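Local coordinates for protein RNA-dependent RNA Polymerase (Bombyx mori cytoplasmic polyhedrosis virus, PDB 6TZ0) that synthesises RNA on an RNA template during transcription and replication of the viral double-stranded genome, at residues A267-W272 / G280-T285; Y534-R539 / V727-F732; T431-L436 / A443-S448; V920-I925 / S980-K985; I49-D54 / L167-K172. All coordinates share one frame; numbering follows the deposited sequence.

Overall arrangement
The five contacts fall into two pairs and one outlier. Interactions 1 and 2 touch, their centres 9 Å apart: the hairpin of residues 267-285 leans on the end of helix 530-535 and on the turn at 727-732, joining the N-terminal region to that helix of the central polymerase domain. Interactions 3 and 4, with centres 10 Å apart, couple hairpin 434-446 of the central domain to loops of the C-terminal region. About 59 Å separates the centres of interactions 1 and 3, on opposite sides of the chain's centre. Along the chain the contacts close in the order 5, 1, 3, 2, 4. Interaction 5, packing near the N-terminus, has its centre more than 40 Å from every other centre.

Interaction 1. Residues A267-W272 / G280-T285; sequences ATVPVW and GHRTKT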
# COMPACT_ATOMS: atom_id res chain seq x y z
N ALA A 267 37.01 4.80 -20.11
CA ALA A 267 36.89 3.91 -18.98
C ALA A 267 37.07 2.48 -19.47
O ALA A 267 36.54 2.11 -20.51
CB ALA A 267 35.55 4.05 -18.26
N THR A 268 37.84 1.71 -18.72
CA THR A 268 37.98 0.28 -18.96
C THR A 268 37.06 -0.47 -17.99
O THR A 268 37.31 -0.53 -16.79
CB THR A 268 39.45 -0.14 -18.87
OG1 THR A 268 39.57 -1.57 -18.87
CG2 THR A 268 40.20 0.50 -17.70
N VAL A 269 35.97 -0.99 -18.54
CA VAL A 269 34.82 -1.45 -17.76
C VAL A 269 34.68 -2.95 -18.01
O VAL A 269 35.18 -3.46 -19.02
CB VAL A 269 33.53 -0.69 -18.14
CG1 VAL A 269 33.74 0.78 -17.97
CG2 VAL A 269 33.12 -0.99 -19.57
N PRO A 270 34.03 -3.69 -17.11
CA PRO A 270 33.77 -5.11 -17.39
C PRO A 270 32.62 -5.29 -18.38
O PRO A 270 31.84 -4.37 -18.65
CB PRO A 270 33.41 -5.69 -16.02
CG PRO A 270 32.92 -4.54 -15.25
CD PRO A 270 33.71 -3.36 -15.71
N VAL A 271 32.54 -6.50 -18.92
CA VAL A 271 31.54 -6.85 -19.93
C VAL A 271 30.75 -8.05 -19.43
O VAL A 271 31.33 -9.08 -19.07
CB VAL A 271 32.20 -7.16 -21.29
CG1 VAL A 271 31.18 -7.71 -22.26
CG2 VAL A 271 32.84 -5.93 -21.87
N TRP A 272 29.43 -7.92 -19.43
CA TRP A 272 28.54 -8.95 -18.92
C TRP A 272 27.88 -9.72 -20.05
O TRP A 272 27.46 -9.15 -21.06
CB TRP A 272 27.47 -8.33 -18.03
CG TRP A 272 27.98 -7.87 -16.72
CD1 TRP A 272 28.53 -6.66 -16.44
CD2 TRP A 272 27.97 -8.60 -15.50
NE1 TRP A 272 28.88 -6.60 -15.12
CE2 TRP A 272 28.54 -7.78 -14.52
CE3 TRP A 272 27.53 -9.88 -15.13
CZ2 TRP A 272 28.69 -8.19 -13.20
CZ3 TRP A 272 27.69 -10.29 -13.82
CH2 TRP A 272 28.26 -9.44 -12.87
N GLY A 280 34.43 -10.50 -20.17
CA GLY A 280 35.62 -9.79 -20.58
C GLY A 280 35.58 -8.37 -20.07
O GLY A 280 34.73 -8.00 -19.26
N HIS A 281 36.52 -7.58 -20.56
CA HIS A 281 36.53 -6.15 -20.30
C HIS A 281 36.93 -5.43 -21.58
O HIS A 281 37.73 -5.93 -22.37
CB HIS A 281 37.49 -5.77 -19.17
CG HIS A 281 38.93 -5.99 -19.48
ND1 HIS A 281 39.55 -7.21 -19.31
CD2 HIS A 281 39.87 -5.16 -19.98
CE1 HIS A 281 40.81 -7.11 -19.68
NE2 HIS A 281 41.03 -5.88 -20.10
N ARG A 282 36.36 -4.26 -21.78
CA ARG A 282 36.64 -3.44 -22.95
C ARG A 282 37.06 -2.06 -22.48
O ARG A 282 36.95 -1.73 -21.30
CB ARG A 282 35.42 -3.36 -23.88
CG ARG A 282 34.19 -2.69 -23.29
CD ARG A 282 32.97 -2.91 -24.18
NE ARG A 282 31.73 -2.48 -23.53
CZ ARG A 282 31.13 -1.32 -23.75
NH1 ARG A 282 31.62 -0.48 -24.65
NH2 ARG A 282 30.01 -1.02 -23.11
N THR A 283 37.57 -1.27 -23.40
CA THR A 283 37.93 0.12 -23.13
C THR A 283 37.06 0.99 -24.02
O THR A 283 37.26 1.03 -25.24
CB THR A 283 39.41 0.36 -23.39
OG1 THR A 283 40.19 -0.50 -22.56
CG2 THR A 283 39.77 1.81 -23.08
N LYS A 284 36.11 1.69 -23.42
CA LYS A 284 35.11 2.44 -24.15
C LYS A 284 35.27 3.92 -23.88
O LYS A 284 36.01 4.34 -22.99
CB LYS A 284 33.70 1.97 -23.77
CG LYS A 284 33.31 2.32 -22.35
CD LYS A 284 31.97 1.73 -21.99
CE LYS A 284 30.84 2.35 -22.78
NZ LYS A 284 30.61 3.77 -22.45
N THR A 285 34.56 4.73 -24.66
CA THR A 285 34.47 6.16 -24.42
C THR A 285 33.28 6.44 -23.51
O THR A 285 32.28 5.70 -23.54
CB THR A 285 34.36 6.95 -25.72
OG1 THR A 285 34.30 8.35 -25.42
CG2 THR A 285 33.14 6.55 -26.53
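Val269 and Arg282 face each other as a hydrogen-bonded pair of an antiparallel hairpin: Val269 N donates to Arg282 O at 3.0 Å, and Arg282 N returns a bond of 3.1 Å to Val269 O. Ala267 and Lys284 form a second such pair with straighter bonds, 168° at the hydrogen from Ala267 N to Lys284 O. Toward the turn, Val271 N gives a more bent bond (137°) to Gly280 O. Pro270 has no N-H, but it stands opposite His281 in a non-hydrogen-bonded pair, so the pairing loses nothing.

On the face carrying Ala267, Val269, Val271, Arg282 and Lys284, Val271 CG2 crosses the Arg282 chain at about a right angle, 3.8 Å from Arg282 CG. Because that chain is extended from CG to NE, the same methyl also lies at the edge of the guanidinium. Val269 CG2 meets Lys284 CD at 3.8 Å, and Lys284 then bends so that NZ bonds Thr285 O. On the opposite face Thr268 and His281 run side by side, while His281 ND1 is hydrogen-bonded to His1039.

The two-stranded sheet formed by strands 266-272 and 278-285 rests on Gln325 of helix 325-339 through Ala267 and Val269, and Trp272, at the turn end of its strand, hydrogen-bonds Ser537 OG through its backbone N and Gly730 O through NE1.

Interaction 2. Residues Y534-R539 / V727-F732; sequences YWTSQR and VVNGTF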
# COMPACT_ATOMS: atom_id res chain seq x y z
N TYR A 534 23.71 -6.40 -18.23
CA TYR A 534 23.88 -6.81 -19.62
C TYR A 534 23.79 -5.63 -20.58
O TYR A 534 24.67 -5.42 -21.41
CB TYR A 534 22.86 -7.88 -19.99
CG TYR A 534 22.97 -8.29 -21.44
CD1 TYR A 534 24.05 -9.03 -21.89
CD2 TYR A 534 21.99 -7.94 -22.35
CE1 TYR A 534 24.16 -9.39 -23.20
CE2 TYR A 534 22.09 -8.30 -23.68
CZ TYR A 534 23.18 -9.03 -24.09
OH TYR A 534 23.30 -9.41 -25.40
N TRP A 535 22.72 -4.84 -20.48
CA TRP A 535 22.50 -3.78 -21.45
C TRP A 535 23.38 -2.56 -21.25
O TRP A 535 23.33 -1.65 -22.08
CB TRP A 535 21.04 -3.33 -21.46
CG TRP A 535 20.12 -4.28 -22.12
CD1 TRP A 535 19.24 -5.12 -21.52
CD2 TRP A 535 20.01 -4.52 -23.52
NE1 TRP A 535 18.57 -5.86 -22.46
CE2 TRP A 535 19.03 -5.51 -23.70
CE3 TRP A 535 20.65 -3.99 -24.65
CZ2 TRP A 535 18.67 -5.98 -24.96
CZ3 TRP A 535 20.29 -4.46 -25.89
CH2 TRP A 535 19.31 -5.44 -26.04
N THR A 536 24.17 -2.50 -20.19
CA THR A 536 25.10 -1.39 -20.06
C THR A 536 26.50 -1.78 -20.52
O THR A 536 27.35 -0.91 -20.72
CB THR A 536 25.09 -0.88 -18.62
OG1 THR A 536 23.76 -0.96 -18.10
CG2 THR A 536 25.43 0.58 -18.59
N SER A 537 26.74 -3.07 -20.74
CA SER A 537 27.94 -3.57 -21.40
C SER A 537 27.85 -3.52 -22.92
O SER A 537 28.77 -3.97 -23.59
CB SER A 537 28.22 -5.01 -20.98
OG SER A 537 28.54 -5.10 -19.60
N GLN A 538 26.76 -2.99 -23.46
CA GLN A 538 26.54 -2.95 -24.89
C GLN A 538 26.99 -1.62 -25.46
O GLN A 538 27.21 -0.64 -24.74
CB GLN A 538 25.07 -3.20 -25.22
CG GLN A 538 24.55 -4.51 -24.68
CD GLN A 538 25.26 -5.69 -25.27
OE1 GLN A 538 25.53 -5.73 -26.46
NE2 GLN A 538 25.59 -6.67 -24.43
N ARG A 539 27.10 -1.57 -26.78
CA ARG A 539 27.50 -0.37 -27.49
C ARG A 539 26.37 0.08 -28.41
O ARG A 539 25.49 -0.70 -28.76
CB ARG A 539 28.78 -0.62 -28.28
CG ARG A 539 28.71 -1.78 -29.21
CD ARG A 539 30.05 -2.01 -29.85
NE ARG A 539 30.41 -0.92 -30.74
CZ ARG A 539 31.62 -0.72 -31.22
NH1 ARG A 539 32.61 -1.55 -30.90
NH2 ARG A 539 31.86 0.31 -32.03
N VAL A 727 23.18 1.48 -11.96
CA VAL A 727 24.18 0.72 -12.69
C VAL A 727 24.86 1.67 -13.66
O VAL A 727 24.19 2.37 -14.42
CB VAL A 727 23.56 -0.48 -13.43
CG1 VAL A 727 24.60 -1.18 -14.29
CG2 VAL A 727 22.96 -1.46 -12.44
N VAL A 728 26.19 1.72 -13.61
CA VAL A 728 27.00 2.56 -14.48
C VAL A 728 28.07 1.67 -15.09
O VAL A 728 29.05 1.33 -14.42
CB VAL A 728 27.64 3.74 -13.73
CG1 VAL A 728 28.45 4.58 -14.67
CG2 VAL A 728 26.60 4.60 -13.05
N ASN A 729 27.90 1.30 -16.37
CA ASN A 729 28.88 0.57 -17.18
C ASN A 729 29.25 -0.79 -16.59
O ASN A 729 30.42 -1.11 -16.40
CB ASN A 729 30.14 1.41 -17.43
CG ASN A 729 29.92 2.47 -18.46
OD1 ASN A 729 29.31 2.23 -19.49
ND2 ASN A 729 30.45 3.66 -18.20
N GLY A 730 28.23 -1.60 -16.34
CA GLY A 730 28.47 -2.93 -15.80
C GLY A 730 28.87 -2.95 -14.35
O GLY A 730 29.44 -3.93 -13.88
N THR A 731 28.54 -1.90 -13.61
CA THR A 731 29.02 -1.69 -12.25
C THR A 731 27.89 -1.14 -11.39
O THR A 731 27.24 -0.16 -11.76
CB THR A 731 30.22 -0.74 -12.26
OG1 THR A 731 31.38 -1.41 -12.76
CG2 THR A 731 30.49 -0.14 -10.90
N PHE A 732 27.67 -1.77 -10.24
CA PHE A 732 26.62 -1.38 -9.30
C PHE A 732 27.13 -0.34 -8.32
O PHE A 732 28.02 -0.64 -7.51
CB PHE A 732 26.11 -2.62 -8.57
CG PHE A 732 25.14 -2.34 -7.47
CD1 PHE A 732 23.90 -1.81 -7.75
CD2 PHE A 732 25.46 -2.65 -6.16
CE1 PHE A 732 23.00 -1.56 -6.74
CE2 PHE A 732 24.57 -2.40 -5.15
CZ PHE A 732 23.34 -1.86 -5.44
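The carboxamide of Asn729 is the flat group that reaches across this contact, its OD1 lying 3.9 Å from Thr536 O and a little farther from the Thr536 methyl. Two more flat groups belong to 534-539 itself: one face of the Tyr534 ring carries Gln538 NE2, offset toward the rim, and Tyr534 CD2 in turn lies over a face of the Trp535 indole.

Thr536 does most of the touching. Its CG2, anti to the backbone N, projects onto the backbone of the opposing turn and comes within 3.4 Å of Asn729 N, while CB packs 3.9 Å from Gly730 N. The hydroxyl side faces Val727, OG1 to CG1 at 3.9 Å, but the polar partner of OG1 is Met532 O, one turn back in helix 530-535. Ser537 makes a lighter contact, its OG near Gly730 CA and hydrogen-bonded to Trp272 N and Leu533 O. The interface is therefore buried van der Waals packing.

The backbone angles of Asn729 (phi 60°) and Gly730 (phi 74°) are consistent with a type I' beta turn, a classic setting for an Asn-Gly pair. The flanking residues are joined by Val728 N to Thr731 O at 2.8 Å, and the turn links strands 725-727 and 732-733 against the end of helix 530-535.

Interaction 3. Residues T431-L436 / A443-S448; sequences TEIEKL and AAWSNS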
# COMPACT_ATOMS: atom_id res chain seq x y z
N THR A 431 -5.92 0.64 9.97
CA THR A 431 -5.23 1.84 10.46
C THR A 431 -5.62 2.25 11.88
O THR A 431 -4.94 3.08 12.49
CB THR A 431 -5.42 3.06 9.54
OG1 THR A 431 -6.78 3.49 9.55
CG2 THR A 431 -5.00 2.75 8.12
N GLU A 432 -6.66 1.63 12.44
CA GLU A 432 -7.15 1.93 13.78
C GLU A 432 -8.14 0.83 14.16
O GLU A 432 -8.74 0.19 13.30
CB GLU A 432 -7.83 3.30 13.87
CG GLU A 432 -9.08 3.44 13.04
CD GLU A 432 -9.65 4.85 13.08
OE1 GLU A 432 -9.03 5.72 13.73
OE2 GLU A 432 -10.70 5.09 12.45
N ILE A 433 -8.29 0.64 15.46
CA ILE A 433 -9.20 -0.37 15.98
C ILE A 433 -10.61 0.19 15.96
O ILE A 433 -10.86 1.27 16.49
CB ILE A 433 -8.77 -0.80 17.39
CG1 ILE A 433 -7.37 -1.41 17.32
CG2 ILE A 433 -9.78 -1.77 17.97
CD1 ILE A 433 -6.68 -1.50 18.65
N GLU A 434 -11.54 -0.54 15.34
CA GLU A 434 -12.89 -0.05 15.14
C GLU A 434 -13.91 -0.95 15.81
O GLU A 434 -13.64 -2.12 16.11
CB GLU A 434 -13.22 0.05 13.65
CG GLU A 434 -12.43 1.13 12.92
CD GLU A 434 -12.81 1.23 11.46
OE1 GLU A 434 -13.59 0.38 10.98
OE2 GLU A 434 -12.32 2.16 10.78
N LYS A 435 -15.08 -0.38 16.05
CA LYS A 435 -16.19 -1.09 16.67
C LYS A 435 -16.94 -1.89 15.62
O LYS A 435 -17.13 -1.43 14.49
CB LYS A 435 -17.11 -0.09 17.36
CG LYS A 435 -18.26 -0.68 18.14
CD LYS A 435 -18.99 0.43 18.88
CE LYS A 435 -19.76 1.31 17.92
NZ LYS A 435 -20.58 2.33 18.63
N LEU A 436 -17.36 -3.11 15.99
CA LEU A 436 -17.94 -4.07 15.04
C LEU A 436 -19.31 -4.50 15.55
O LEU A 436 -19.40 -5.39 16.41
CB LEU A 436 -17.01 -5.26 14.86
CG LEU A 436 -15.59 -4.95 14.38
CD1 LEU A 436 -14.77 -6.22 14.25
CD2 LEU A 436 -15.62 -4.19 13.09
N ALA A 443 -19.80 -6.82 18.38
CA ALA A 443 -19.19 -8.13 18.34
C ALA A 443 -17.76 -8.11 18.86
O ALA A 443 -17.41 -8.89 19.75
CB ALA A 443 -19.23 -8.69 16.91
N ALA A 444 -16.91 -7.23 18.32
CA ALA A 444 -15.53 -7.15 18.76
C ALA A 444 -14.99 -5.75 18.51
O ALA A 444 -15.63 -4.92 17.87
CB ALA A 444 -14.67 -8.20 18.05
N TRP A 445 -13.80 -5.51 19.05
CA TRP A 445 -12.96 -4.37 18.69
C TRP A 445 -11.73 -4.94 18.00
O TRP A 445 -11.00 -5.74 18.60
CB TRP A 445 -12.56 -3.56 19.91
CG TRP A 445 -13.67 -2.77 20.52
CD1 TRP A 445 -14.53 -3.18 21.48
CD2 TRP A 445 -13.98 -1.40 20.26
NE1 TRP A 445 -15.39 -2.17 21.82
CE2 TRP A 445 -15.07 -1.06 21.08
CE3 TRP A 445 -13.45 -0.43 19.40
CZ2 TRP A 445 -15.65 0.21 21.06
CZ3 TRP A 445 -14.03 0.82 19.39
CH2 TRP A 445 -15.12 1.13 20.21
N SER A 446 -11.50 -4.54 16.76
CA SER A 446 -10.39 -5.09 16.00
C SER A 446 -10.00 -4.12 14.90
O SER A 446 -10.75 -3.22 14.54
CB SER A 446 -10.76 -6.45 15.40
OG SER A 446 -9.65 -7.00 14.70
N ASN A 447 -8.80 -4.32 14.37
CA ASN A 447 -8.31 -3.58 13.22
C ASN A 447 -7.90 -4.48 12.07
O ASN A 447 -7.35 -3.99 11.09
CB ASN A 447 -7.14 -2.68 13.63
CG ASN A 447 -6.02 -3.43 14.32
OD1 ASN A 447 -6.07 -4.64 14.50
ND2 ASN A 447 -4.97 -2.70 14.69
N SER A 448 -8.13 -5.79 12.17
CA SER A 448 -7.81 -6.69 11.09
C SER A 448 -8.98 -6.79 10.12
O SER A 448 -10.14 -6.72 10.52
CB SER A 448 -7.47 -8.08 11.62
OG SER A 448 -8.63 -8.68 12.16
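Glu434 and Ser446 form a hydrogen-bonded pair in a beta hairpin, strands 434-437 and 442-446, within the central polymerase domain. Glu434 N donates almost straight to Ser446 O (2.9 Å, 175°), although it sits above the plane of that carbonyl. The return bond, Ser446 N to Glu434 O, is longer at 3.3 Å but lies in the carbonyl plane. Nearer the turn, the bond from Leu436 N to Ala444 O is weak.

Leu436 is buried on the face it shares with Glu434, Ala444 and Ser446. Its CD1 lies 4.3 Å from Ala444 CB, and the side chain also packs on Val451, Met452 and Val455 of helix 449-455. Just before the strand, Ile433 uses both branches: CG2 approaches Trp445 CB at 3.8 Å, near the edge of the indole, and CG1 crosses Asn447, 3.8 Å from ND2.

Ser446 also makes an ST turn, its OG accepting from Ser448 N at 3.2 Å, and the same OG is hydrogen-bonded to Ser980 O of the C-terminal region. Ser448 follows as the N-cap of helix 449-455.

Across the other face, Lys435 lays its aliphatic part on Trp445. Its CG is anti to the backbone N (chi1 -175°), carrying the chain along the indole, and Lys435 CB makes a CH-pi contact 3.9 Å from the centroid of the six-membered ring.

Interaction 4. Residues V920-I925 / S980-K985; sequences VKKEDI and SAMATK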
# COMPACT_ATOMS: atom_id res chain seq x y z
N VAL A 920 1.93 -6.16 26.26
CA VAL A 920 0.62 -5.56 26.06
C VAL A 920 -0.43 -6.66 26.12
O VAL A 920 -0.42 -7.60 25.31
CB VAL A 920 0.56 -4.81 24.73
CG1 VAL A 920 -0.83 -4.25 24.50
CG2 VAL A 920 1.59 -3.70 24.70
N LYS A 921 -1.35 -6.56 27.07
CA LYS A 921 -2.35 -7.58 27.29
C LYS A 921 -3.68 -7.16 26.69
O LYS A 921 -4.19 -6.08 26.99
CB LYS A 921 -2.52 -7.87 28.79
CG LYS A 921 -3.56 -8.93 29.09
CD LYS A 921 -3.19 -10.26 28.48
CE LYS A 921 -1.99 -10.86 29.17
NZ LYS A 921 -1.67 -12.21 28.64
N LYS A 922 -4.23 -8.01 25.84
CA LYS A 922 -5.52 -7.79 25.19
C LYS A 922 -6.59 -8.57 25.94
O LYS A 922 -6.32 -9.67 26.45
CB LYS A 922 -5.49 -8.22 23.72
CG LYS A 922 -5.01 -7.15 22.74
CD LYS A 922 -3.52 -6.89 22.80
CE LYS A 922 -2.72 -8.07 22.29
NZ LYS A 922 -1.26 -7.79 22.31
N GLU A 923 -7.79 -8.02 26.00
CA GLU A 923 -8.91 -8.66 26.68
C GLU A 923 -9.77 -9.33 25.62
O GLU A 923 -10.46 -8.65 24.85
CB GLU A 923 -9.69 -7.64 27.51
CG GLU A 923 -10.53 -8.26 28.61
CD GLU A 923 -11.92 -8.61 28.15
OE1 GLU A 923 -12.45 -7.88 27.29
OE2 GLU A 923 -12.47 -9.62 28.63
N ASP A 924 -9.74 -10.66 25.59
CA ASP A 924 -10.26 -11.41 24.46
C ASP A 924 -11.78 -11.57 24.53
O ASP A 924 -12.40 -11.39 25.58
CB ASP A 924 -9.61 -12.79 24.39
CG ASP A 924 -8.14 -12.73 24.02
OD1 ASP A 924 -7.73 -11.75 23.35
OD2 ASP A 924 -7.40 -13.66 24.40
N ILE A 925 -12.36 -11.93 23.38
CA ILE A 925 -13.77 -12.27 23.28
C ILE A 925 -13.96 -13.73 23.67
O ILE A 925 -12.98 -14.47 23.82
CB ILE A 925 -14.33 -12.00 21.87
CG1 ILE A 925 -13.59 -12.83 20.83
CG2 ILE A 925 -14.21 -10.54 21.52
CD1 ILE A 925 -14.23 -12.79 19.47
N SER A 980 -6.45 -11.54 16.70
CA SER A 980 -6.65 -10.14 16.35
C SER A 980 -7.99 -9.55 16.77
O SER A 980 -8.39 -8.53 16.22
CB SER A 980 -6.45 -9.95 14.84
OG SER A 980 -7.42 -10.68 14.11
N ALA A 981 -8.68 -10.13 17.75
CA ALA A 981 -9.95 -9.58 18.20
C ALA A 981 -9.94 -9.31 19.70
O ALA A 981 -9.27 -10.00 20.48
CB ALA A 981 -11.11 -10.52 17.87
N MET A 982 -10.69 -8.28 20.10
CA MET A 982 -10.79 -7.85 21.48
C MET A 982 -12.25 -7.61 21.84
O MET A 982 -13.07 -7.28 20.97
CB MET A 982 -10.02 -6.56 21.73
CG MET A 982 -8.53 -6.68 21.59
SD MET A 982 -7.82 -5.05 21.79
CE MET A 982 -8.37 -4.34 20.25
N ALA A 983 -12.57 -7.75 23.12
CA ALA A 983 -13.90 -7.42 23.61
C ALA A 983 -13.99 -6.01 24.18
O ALA A 983 -15.07 -5.60 24.62
CB ALA A 983 -14.35 -8.42 24.67
N THR A 984 -12.89 -5.26 24.17
CA THR A 984 -12.89 -3.87 24.62
C THR A 984 -11.90 -3.09 23.77
O THR A 984 -11.14 -3.65 22.98
CB THR A 984 -12.53 -3.76 26.10
OG1 THR A 984 -12.62 -2.39 26.52
CG2 THR A 984 -11.12 -4.28 26.35
N LYS A 985 -11.91 -1.77 23.94
CA LYS A 985 -11.08 -0.90 23.12
C LYS A 985 -9.77 -0.50 23.77
O LYS A 985 -8.95 0.15 23.11
CB LYS A 985 -11.85 0.36 22.73
CG LYS A 985 -12.17 1.28 23.89
CD LYS A 985 -12.99 2.48 23.42
CE LYS A 985 -13.35 3.39 24.58
NZ LYS A 985 -12.17 4.08 25.16
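Glu923 and Ala983 anchor a loop-to-loop contact inside the C-terminal region, where the chain leaving strand 919-921 meets the chain leaving helix 973-979. The touching parts run 99° apart, so they cross and do not pair as strands. One backbone bond lies at the crossing: Ala983 N donates to Glu923 O at 2.9 Å and 174°, close to the line of the C=O bond.

Side chains pack around this bond. Glu923 has CG anti to the backbone N and then bends at chi2 (-89°), which folds the carboxylate back until OE1 is 3.3 Å from Ala983 CB. Glu923 CB meets the methyl of Thr984, CG2, at 3.8 Å. Farther along, Ile925 divides its branches, with CG2 placed 3.8 Å from Ala983 CB and CD1 reaching Ala981 CB at 4.2 Å. Before the bond, Lys922 crosses Met982 and sets its CG 3.6 Å from SD. The lysine then curls back, and its NZ bonds Val920 O in its own segment.

Met982 also touches Ile433, and its backbone bonds Trp445, so the loop is held between this contact and the hairpin of the central domain. The arrangement is that of a crossing just beyond a short two-stranded antiparallel sheet, in which strand 919-921 pairs with strand 988-990.

Interaction 5. Residues I49-D54 / L167-K172; sequences IALISD and LRTYVK
Ile49 touches the helix through both backbone and side chain. Its carbonyl O accepts a 2.8 Å hydrogen bond from Lys172 NZ, which also bonds Asn46 O, so two loop carbonyls hold the ammonium. Ile49 CG1 lies over one face of the Arg168 guanidinium, with CD1 3.8 Å from NH2; the salt bridge from Arg168 NH1 to Asp157 fixes that group from elsewhere. Ala50 contributes mainly its carbonyl, O standing 3.7 Å from Thr169 CG2. Leu51 then sends CD2 past Thr169 in the opposite direction, to within 3.7 Å of Lys172 CD. Ile52 crosses Thr169 at about a right angle, CG1 to CG2 at 3.7 Å. Thr169 can offer its methyl because CG2 is anti to the carbonyl carbon, whereas OG1 bonds Pro166 O within the helix.

The loop between helix 37-44 and strand 54-58 thus covers one side of helix 166-175, whose Leu167 and Arg168 pack on helix 145-160 and whose Tyr170 packs on helix 224-237.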
# COMPACT_ATOMS: atom_id res chain seq x y z
N ILE A 49 40.01 17.55 24.99
CA ILE A 49 39.92 17.67 23.54
C ILE A 49 39.99 19.14 23.15
O ILE A 49 39.18 19.96 23.59
CB ILE A 49 38.64 17.00 23.01
CG1 ILE A 49 38.76 15.48 23.07
CG2 ILE A 49 38.35 17.44 21.58
CD1 ILE A 49 38.21 14.84 24.31
N ALA A 50 40.97 19.48 22.32
CA ALA A 50 41.16 20.85 21.84
C ALA A 50 40.31 21.10 20.60
O ALA A 50 40.18 20.23 19.73
CB ALA A 50 42.63 21.12 21.53
N LEU A 51 39.74 22.30 20.52
CA LEU A 51 38.87 22.67 19.42
C LEU A 51 39.71 23.07 18.21
O LEU A 51 40.43 24.07 18.25
CB LEU A 51 37.94 23.81 19.83
CG LEU A 51 36.95 23.48 20.94
CD1 LEU A 51 36.18 24.71 21.36
CD2 LEU A 51 36.01 22.38 20.50
N ILE A 52 39.62 22.29 17.14
CA ILE A 52 40.32 22.60 15.90
C ILE A 52 39.41 23.42 15.00
O ILE A 52 38.18 23.24 14.99
CB ILE A 52 40.81 21.31 15.21
CG1 ILE A 52 39.66 20.35 14.94
CG2 ILE A 52 41.88 20.64 16.05
CD1 ILE A 52 40.05 19.16 14.15
N SER A 53 40.00 24.36 14.27
CA SER A 53 39.26 25.20 13.35
C SER A 53 39.64 24.92 11.90
O SER A 53 38.79 24.53 11.11
CB SER A 53 39.49 26.68 13.69
OG SER A 53 40.83 27.05 13.47
N ASP A 54 40.91 25.07 11.55
CA ASP A 54 41.39 24.68 10.23
C ASP A 54 41.86 23.24 10.27
O ASP A 54 42.28 22.73 11.31
CB ASP A 54 42.52 25.59 9.76
CG ASP A 54 42.04 26.96 9.35
OD1 ASP A 54 40.89 27.08 8.87
OD2 ASP A 54 42.81 27.93 9.50
N LEU A 167 34.90 15.72 14.28
CA LEU A 167 33.53 15.45 14.72
C LEU A 167 33.40 15.62 16.23
O LEU A 167 32.32 15.95 16.73
CB LEU A 167 33.11 14.05 14.28
CG LEU A 167 31.63 13.68 14.43
CD1 LEU A 167 30.76 14.59 13.58
CD2 LEU A 167 31.37 12.23 14.08
N ARG A 168 34.51 15.48 16.97
CA ARG A 168 34.50 15.79 18.39
C ARG A 168 34.28 17.28 18.64
O ARG A 168 33.53 17.67 19.54
CB ARG A 168 35.80 15.35 19.06
CG ARG A 168 36.10 13.88 18.95
CD ARG A 168 35.01 13.05 19.57
NE ARG A 168 34.86 13.23 21.01
CZ ARG A 168 35.48 12.50 21.93
NH1 ARG A 168 36.29 11.53 21.56
NH2 ARG A 168 35.27 12.73 23.21
N THR A 169 34.92 18.13 17.83
CA THR A 169 34.73 19.57 17.99
C THR A 169 33.34 19.99 17.54
O THR A 169 32.78 20.92 18.12
CB THR A 169 35.78 20.34 17.21
OG1 THR A 169 35.59 20.12 15.81
CG2 THR A 169 37.15 19.87 17.60
N TYR A 170 32.76 19.31 16.55
CA TYR A 170 31.36 19.56 16.21
C TYR A 170 30.41 19.18 17.35
O TYR A 170 29.49 19.94 17.67
CB TYR A 170 30.96 18.85 14.92
CG TYR A 170 31.29 19.62 13.67
CD1 TYR A 170 30.50 20.69 13.27
CD2 TYR A 170 32.38 19.28 12.88
CE1 TYR A 170 30.79 21.41 12.13
CE2 TYR A 170 32.68 19.99 11.74
CZ TYR A 170 31.88 21.05 11.37
OH TYR A 170 32.17 21.76 10.24
N VAL A 171 30.64 18.01 17.98
CA VAL A 171 29.80 17.58 19.10
C VAL A 171 29.93 18.54 20.27
O VAL A 171 28.92 18.92 20.89
CB VAL A 171 30.16 16.13 19.50
CG1 VAL A 171 29.53 15.74 20.82
CG2 VAL A 171 29.68 15.16 18.45
N LYS A 172 31.14 19.03 20.55
CA LYS A 172 31.33 19.94 21.67
C LYS A 172 30.77 21.33 21.37
O LYS A 172 30.17 21.96 22.25
CB LYS A 172 32.81 20.02 22.04
CG LYS A 172 33.07 20.78 23.33
CD LYS A 172 34.55 20.92 23.62
CE LYS A 172 35.13 19.61 24.11
NZ LYS A 172 36.55 19.78 24.54